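Lectin (Lotus tetragonolobus, PDB 2EIG) binds carbohydrate as a calcium- and manganese-containing legume seed lectin, with a probable preference for L-fucosyl sugars. Local coordinates at residues 100-105 / 141-146; 116-121 / 137-142. All blocks are in the same frame, centred on the assembly; numbering follows the deposited sequence.

Contact 1: 100-105 / 141-146; sequences GYLGIT and NSIMSL
The carbonyl oxygen of Gly-100 meets the side chain of Ile-143 first: Gly-100 O lies 3.3 Å from Ile-143 CG1, a van der Waals touch at the end of a short 3-10 segment. Next along, Tyr-101 presents its ring obliquely to the same methylene, CD1 to CG1 of Ile-143 being 4.3 Å. Tyr-101 O also borders Ile-143 CD1, while it accepts the backbone N-H groups of both Ile-104 and Thr-105 and so closes the turn. Leu-102 crosses Ile-143 at about a right angle, methyl to methyl, with CD1 of each 3.9 Å apart. Ile-104 adds its own CD1 to that methyl at 4.3 Å. Thr-105 ends the walk, its OG1 4.1 Å from Ile-143 CB; this buried hydroxyl finds no hydrogen-bond partner in the model. With CG1 roughly anti to the backbone N (chi1 -152°), the CG1-CD1 arm of Ile-143 extends toward the first four, while Thr-105 meets it nearer the backbone. This is apolar packing between two loops, one running from strand 81-88 to strand 115-120, the other joining strands 135-140 and 147-150. Val-83 of strand 81-88 touches Leu-102 and Ile-104, Trp-126 stacks on Tyr-101, and Gln-111 of the second subunit packs on Tyr-101 and Ile-143.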
loop_
_atom_site.group_PDB
_atom_site.type_symbol
_atom_site.label_atom_id
_atom_site.label_comp_id
_atom_site.label_asym_id
_atom_site.label_seq_id
_atom_site.Cartn_x
_atom_site.Cartn_y
_atom_site.Cartn_z
ATOM N N GLY A 100 -3.482 -17.124 24.224
ATOM C CA GLY A 100 -3.423 -15.909 23.428
ATOM C C GLY A 100 -2.457 -15.971 22.247
ATOM O O GLY A 100 -2.481 -15.054 21.403
ATOM N N TYR A 101 -1.611 -17.004 22.228
ATOM C CA TYR A 101 -0.688 -17.277 21.095
ATOM C C TYR A 101 -1.376 -17.975 19.924
ATOM O O TYR A 101 -0.768 -18.192 18.882
ATOM C CB TYR A 101 0.529 -18.044 21.548
ATOM C CG TYR A 101 1.341 -17.241 22.520
ATOM C CD1 TYR A 101 2.077 -16.115 22.070
ATOM C CD2 TYR A 101 1.329 -17.543 23.899
ATOM C CE1 TYR A 101 2.787 -15.310 22.958
ATOM C CE2 TYR A 101 2.050 -16.738 24.810
ATOM C CZ TYR A 101 2.784 -15.628 24.325
ATOM O OH TYR A 101 3.529 -14.801 25.168
ATOM N N LEU A 102 -2.674 -18.279 20.105
ATOM C CA LEU A 102 -3.590 -18.642 19.009
ATOM C C LEU A 102 -3.255 -19.902 18.223
ATOM O O LEU A 102 -3.851 -20.148 17.182
ATOM C CB LEU A 102 -3.898 -17.422 18.086
ATOM C CG LEU A 102 -4.696 -16.311 18.801
ATOM C CD1 LEU A 102 -4.750 -15.002 18.025
ATOM C CD2 LEU A 102 -6.169 -16.718 19.179
ATOM N N GLY A 103 -2.376 -20.739 18.757
ATOM C CA GLY A 103 -1.944 -21.955 18.095
ATOM C C GLY A 103 -1.061 -21.654 16.891
ATOM O O GLY A 103 -0.806 -22.537 16.086
ATOM N N ILE A 104 -0.609 -20.410 16.763
ATOM C CA ILE A 104 0.222 -20.010 15.593
ATOM C C ILE A 104 1.622 -19.520 15.983
ATOM O O ILE A 104 2.545 -19.541 15.186
ATOM C CB ILE A 104 -0.465 -18.962 14.688
ATOM C CG1 ILE A 104 -0.824 -17.670 15.466
ATOM C CG2 ILE A 104 -1.704 -19.608 13.950
ATOM C CD1 ILE A 104 -1.583 -16.611 14.678
ATOM N N THR A 105 1.768 -19.081 17.209
ATOM C CA THR A 105 3.039 -18.515 17.664
ATOM C C THR A 105 3.580 -19.397 18.773
ATOM O O THR A 105 2.913 -19.589 19.770
ATOM C CB THR A 105 2.824 -17.066 18.175
ATOM O OG1 THR A 105 2.574 -16.210 17.046
ATOM C CG2 THR A 105 4.050 -16.537 18.965
ATOM N N ASN A 141 4.273 -13.105 11.343
ATOM C CA ASN A 141 5.390 -13.617 12.126
ATOM C C ASN A 141 5.276 -13.277 13.610
ATOM O O ASN A 141 6.075 -13.716 14.407
ATOM C CB ASN A 141 6.752 -13.058 11.594
ATOM C CG ASN A 141 7.018 -13.436 10.172
ATOM O OD1 ASN A 141 7.943 -12.901 9.512
ATOM N ND2 ASN A 141 6.222 -14.364 9.661
ATOM N N SER A 142 4.340 -12.424 13.978
ATOM C CA SER A 142 4.238 -12.018 15.366
ATOM C C SER A 142 2.771 -12.093 15.822
ATOM O O SER A 142 1.878 -11.985 14.994
ATOM C CB SER A 142 4.763 -10.584 15.449
ATOM O OG SER A 142 4.507 -10.038 16.716
ATOM N N ILE A 143 2.561 -12.291 17.122
ATOM C CA ILE A 143 1.225 -12.248 17.759
ATOM C C ILE A 143 0.760 -10.807 17.919
ATOM O O ILE A 143 -0.428 -10.541 18.111
ATOM C CB ILE A 143 1.212 -13.002 19.149
ATOM C CG1 ILE A 143 -0.177 -13.573 19.476
ATOM C CG2 ILE A 143 1.756 -12.076 20.320
ATOM C CD1 ILE A 143 -0.866 -14.448 18.336
ATOM N N MET A 144 1.691 -9.857 17.832
ATOM C CA MET A 144 1.261 -8.466 17.809
ATOM C C MET A 144 0.917 -8.051 16.419
ATOM O O MET A 144 1.784 -8.001 15.535
ATOM C CB MET A 144 2.328 -7.513 18.366
ATOM C CG MET A 144 2.507 -7.672 19.790
ATOM S SD MET A 144 4.261 -7.787 20.125
ATOM C CE MET A 144 4.562 -9.471 19.578
ATOM N N SER A 145 -0.346 -7.702 16.233
ATOM C CA SER A 145 -0.855 -7.419 14.918
ATOM C C SER A 145 -0.161 -6.213 14.291
ATOM O O SER A 145 0.174 -5.244 14.984
ATOM C CB SER A 145 -2.348 -7.197 15.003
ATOM O OG SER A 145 -2.915 -8.399 15.479
ATOM N N LEU A 146 0.098 -6.306 12.991
ATOM C CA LEU A 146 0.666 -5.177 12.234
ATOM C C LEU A 146 -0.373 -4.077 12.085
ATOM O O LEU A 146 -0.058 -2.882 12.032
ATOM C CB LEU A 146 1.069 -5.631 10.826
ATOM C CG LEU A 146 2.177 -6.664 10.733
ATOM C CD1 LEU A 146 2.629 -6.764 9.271
ATOM C CD2 LEU A 146 3.278 -6.208 11.623
#

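Contact 2: 116-121 / 137-142; sequences AVEFDS and GIDVNS. With MN (manganese (II) ion), chain F; CA (calcium ion), chain G.
Glu-118 and Asp-139 bring their carboxylates together beside the manganese, OE1 of Glu-118 lying 2.7 Å from OD1 of Asp-139 with the two planes 85° apart. At that separation one of the two acids probably carries a proton. The second oxygen of Glu-118, OE2, binds manganese at 2.2 Å, while OE1 accepts from a metal-bound water at 2.6 Å, so one carboxylate grips the ion both directly and through its water. Its CG sits between the backbone N and carbonyl carbon (chi1 65°), and the extended chain passes over Gly-137, with Glu-118 CG 3.6 Å from Gly-137 N. Asp-120 bridges the two metals: OD1 binds manganese at 2.2 Å and calcium as well, and OD2 completes a bidentate hold on calcium. His-135 and Asp-127 complete the protein ligands of manganese; His-122, Asn-124 and Asp-127 join Asp-120 at calcium. One shell out, Ser-145 OG hydrogen-bonds Asp-139 OD2 and positions that acid. Behind them, the antiparallel ladder sets the register: Ala-116 with Asp-139 and Glu-118 with Gly-137 are hydrogen-bonded pairs, and Asp-139 N reaches Ala-116 O at 2.8 Å, nearly straight at 175°. On the other face, Val-117 CG2 meets Ile-138 CG1 at 4.2 Å. Such a paired metal site is a hallmark of legume lectins. Strands 115-120 and 135-140 are neighbours in the seven-stranded sheet, flanked by 81-88 and 147-150; Val-117 and Ile-138 face strand 171-178 of the other sheet across the sandwich.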
loop_
_atom_site.group_PDB
_atom_site.type_symbol
_atom_site.label_atom_id
_atom_site.label_comp_id
_atom_site.label_asym_id
_atom_site.label_seq_id
_atom_site.Cartn_x
_atom_site.Cartn_y
_atom_site.Cartn_z
ATOM N N ALA A 116 -1.420 -14.343 9.249
ATOM C CA ALA A 116 -2.698 -14.674 9.818
ATOM C C ALA A 116 -3.634 -13.455 9.866
ATOM O O ALA A 116 -3.180 -12.317 9.959
ATOM C CB ALA A 116 -2.495 -15.254 11.231
ATOM N N VAL A 117 -4.928 -13.726 9.705
ATOM C CA VAL A 117 -5.996 -12.834 10.047
ATOM C C VAL A 117 -6.693 -13.432 11.293
ATOM O O VAL A 117 -7.321 -14.505 11.248
ATOM C CB VAL A 117 -6.999 -12.646 8.877
ATOM C CG1 VAL A 117 -8.151 -11.677 9.296
ATOM C CG2 VAL A 117 -6.257 -12.149 7.559
ATOM N N GLU A 118 -6.565 -12.720 12.400
ATOM C CA GLU A 118 -7.026 -13.205 13.682
ATOM C C GLU A 118 -8.301 -12.510 14.070
ATOM O O GLU A 118 -8.535 -11.343 13.778
ATOM C CB GLU A 118 -5.975 -13.020 14.805
ATOM C CG GLU A 118 -5.708 -11.538 15.070
ATOM C CD GLU A 118 -4.870 -11.285 16.305
ATOM O OE1 GLU A 118 -3.833 -11.920 16.508
ATOM O OE2 GLU A 118 -5.268 -10.404 17.055
ATOM N N PHE A 119 -9.112 -13.248 14.788
ATOM C CA PHE A 119 -10.361 -12.751 15.295
ATOM C C PHE A 119 -10.096 -13.074 16.753
ATOM O O PHE A 119 -10.240 -14.194 17.209
ATOM C CB PHE A 119 -11.538 -13.540 14.713
ATOM C CG PHE A 119 -11.747 -13.330 13.235
ATOM C CD1 PHE A 119 -11.132 -14.161 12.302
ATOM C CD2 PHE A 119 -12.537 -12.265 12.772
ATOM C CE1 PHE A 119 -11.316 -13.978 10.930
ATOM C CE2 PHE A 119 -12.734 -12.079 11.408
ATOM C CZ PHE A 119 -12.124 -12.931 10.473
ATOM N N ASP A 120 -9.683 -12.068 17.481
ATOM C CA ASP A 120 -9.111 -12.243 18.776
ATOM C C ASP A 120 -10.152 -11.714 19.765
ATOM O O ASP A 120 -10.538 -10.552 19.706
ATOM C CB ASP A 120 -7.807 -11.418 18.829
ATOM C CG ASP A 120 -7.028 -11.596 20.108
ATOM O OD1 ASP A 120 -5.814 -11.330 20.114
ATOM O OD2 ASP A 120 -7.587 -11.968 21.150
ATOM N N SER A 121 -10.590 -12.586 20.671
ATOM C CA SER A 121 -11.713 -12.279 21.571
ATOM C C SER A 121 -11.227 -11.830 22.948
ATOM O O SER A 121 -12.012 -11.652 23.837
ATOM C CB SER A 121 -12.558 -13.535 21.734
ATOM O OG SER A 121 -11.763 -14.638 22.131
ATOM N N GLY A 137 -7.291 -8.662 13.598
ATOM C CA GLY A 137 -5.934 -8.239 13.285
ATOM C C GLY A 137 -5.289 -8.946 12.115
ATOM O O GLY A 137 -5.634 -10.084 11.817
ATOM N N ILE A 138 -4.345 -8.252 11.455
ATOM C CA ILE A 138 -3.416 -8.911 10.515
ATOM C C ILE A 138 -2.048 -9.113 11.130
ATOM O O ILE A 138 -1.412 -8.151 11.581
ATOM C CB ILE A 138 -3.352 -8.208 9.182
ATOM C CG1 ILE A 138 -4.756 -8.312 8.539
ATOM C CG2 ILE A 138 -2.290 -8.885 8.309
ATOM C CD1 ILE A 138 -4.980 -7.387 7.382
ATOM N N ASP A 139 -1.650 -10.393 11.239
ATOM C CA ASP A 139 -0.451 -10.837 11.906
ATOM C C ASP A 139 0.550 -11.390 10.888
ATOM O O ASP A 139 0.219 -12.278 10.066
ATOM C CB ASP A 139 -0.748 -11.991 12.868
ATOM C CG ASP A 139 -1.807 -11.661 13.867
ATOM O OD1 ASP A 139 -2.258 -12.626 14.476
ATOM O OD2 ASP A 139 -2.177 -10.463 14.025
ATOM N N VAL A 140 1.781 -10.908 10.981
ATOM C CA VAL A 140 2.865 -11.503 10.206
ATOM C C VAL A 140 4.028 -11.812 11.138
ATOM O O VAL A 140 4.634 -10.896 11.692
ATOM C CB VAL A 140 3.309 -10.612 9.049
ATOM C CG1 VAL A 140 4.399 -11.336 8.191
ATOM C CG2 VAL A 140 2.122 -10.199 8.246
ATOM N N ASN A 141 4.273 -13.105 11.343
ATOM C CA ASN A 141 5.390 -13.617 12.126
ATOM C C ASN A 141 5.276 -13.277 13.610
ATOM O O ASN A 141 6.075 -13.716 14.407
ATOM C CB ASN A 141 6.752 -13.058 11.594
ATOM C CG ASN A 141 7.018 -13.436 10.172
ATOM O OD1 ASN A 141 7.943 -12.901 9.512
ATOM N ND2 ASN A 141 6.222 -14.364 9.661
ATOM N N SER A 142 4.340 -12.424 13.978
ATOM C CA SER A 142 4.238 -12.018 15.366
ATOM C C SER A 142 2.771 -12.093 15.822
ATOM O O SER A 142 1.878 -11.985 14.994
ATOM C CB SER A 142 4.763 -10.584 15.449
ATOM O OG SER A 142 4.507 -10.038 16.716
HETATM MN MN MN F . -4.575 -9.833 19.050
HETATM CA CA CA G . -5.482 -12.034 22.439
HETATM O O HOH W 1 -2.941 -11.258 18.867
HETATM O O HOH W 2 -3.416 -8.226 18.020
HETATM O O HOH W 3 -3.661 -12.858 21.326
HETATM O O HOH W 4 -6.333 -14.206 22.677
#

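In the fold
The two contacts lie close together, their centres about 6 Å apart, within one legume lectin domain. Along the chain, 100-105 comes first, then 116-121; each meets a later segment, and these two later segments, 141-146 and 137-142, share Asn-141 and Ser-142. Contact 2 uses most of strand 135-140, and contact 1 the loop that follows. Contact 2 belongs to the seven-stranded sheet itself, whereas contact 1 packs loops over the metal-bearing face of that sheet. Leu-102 CD1 lies 3.6 Å from Glu-118 OE1, and Leu-146 N lies 2.8 Å from Ile-138 O, a probable hydrogen bond just before strand 147-150. The second subunit touches both contacts, in contact 2 at Val-140 to Ser-142, away from the metal ligands.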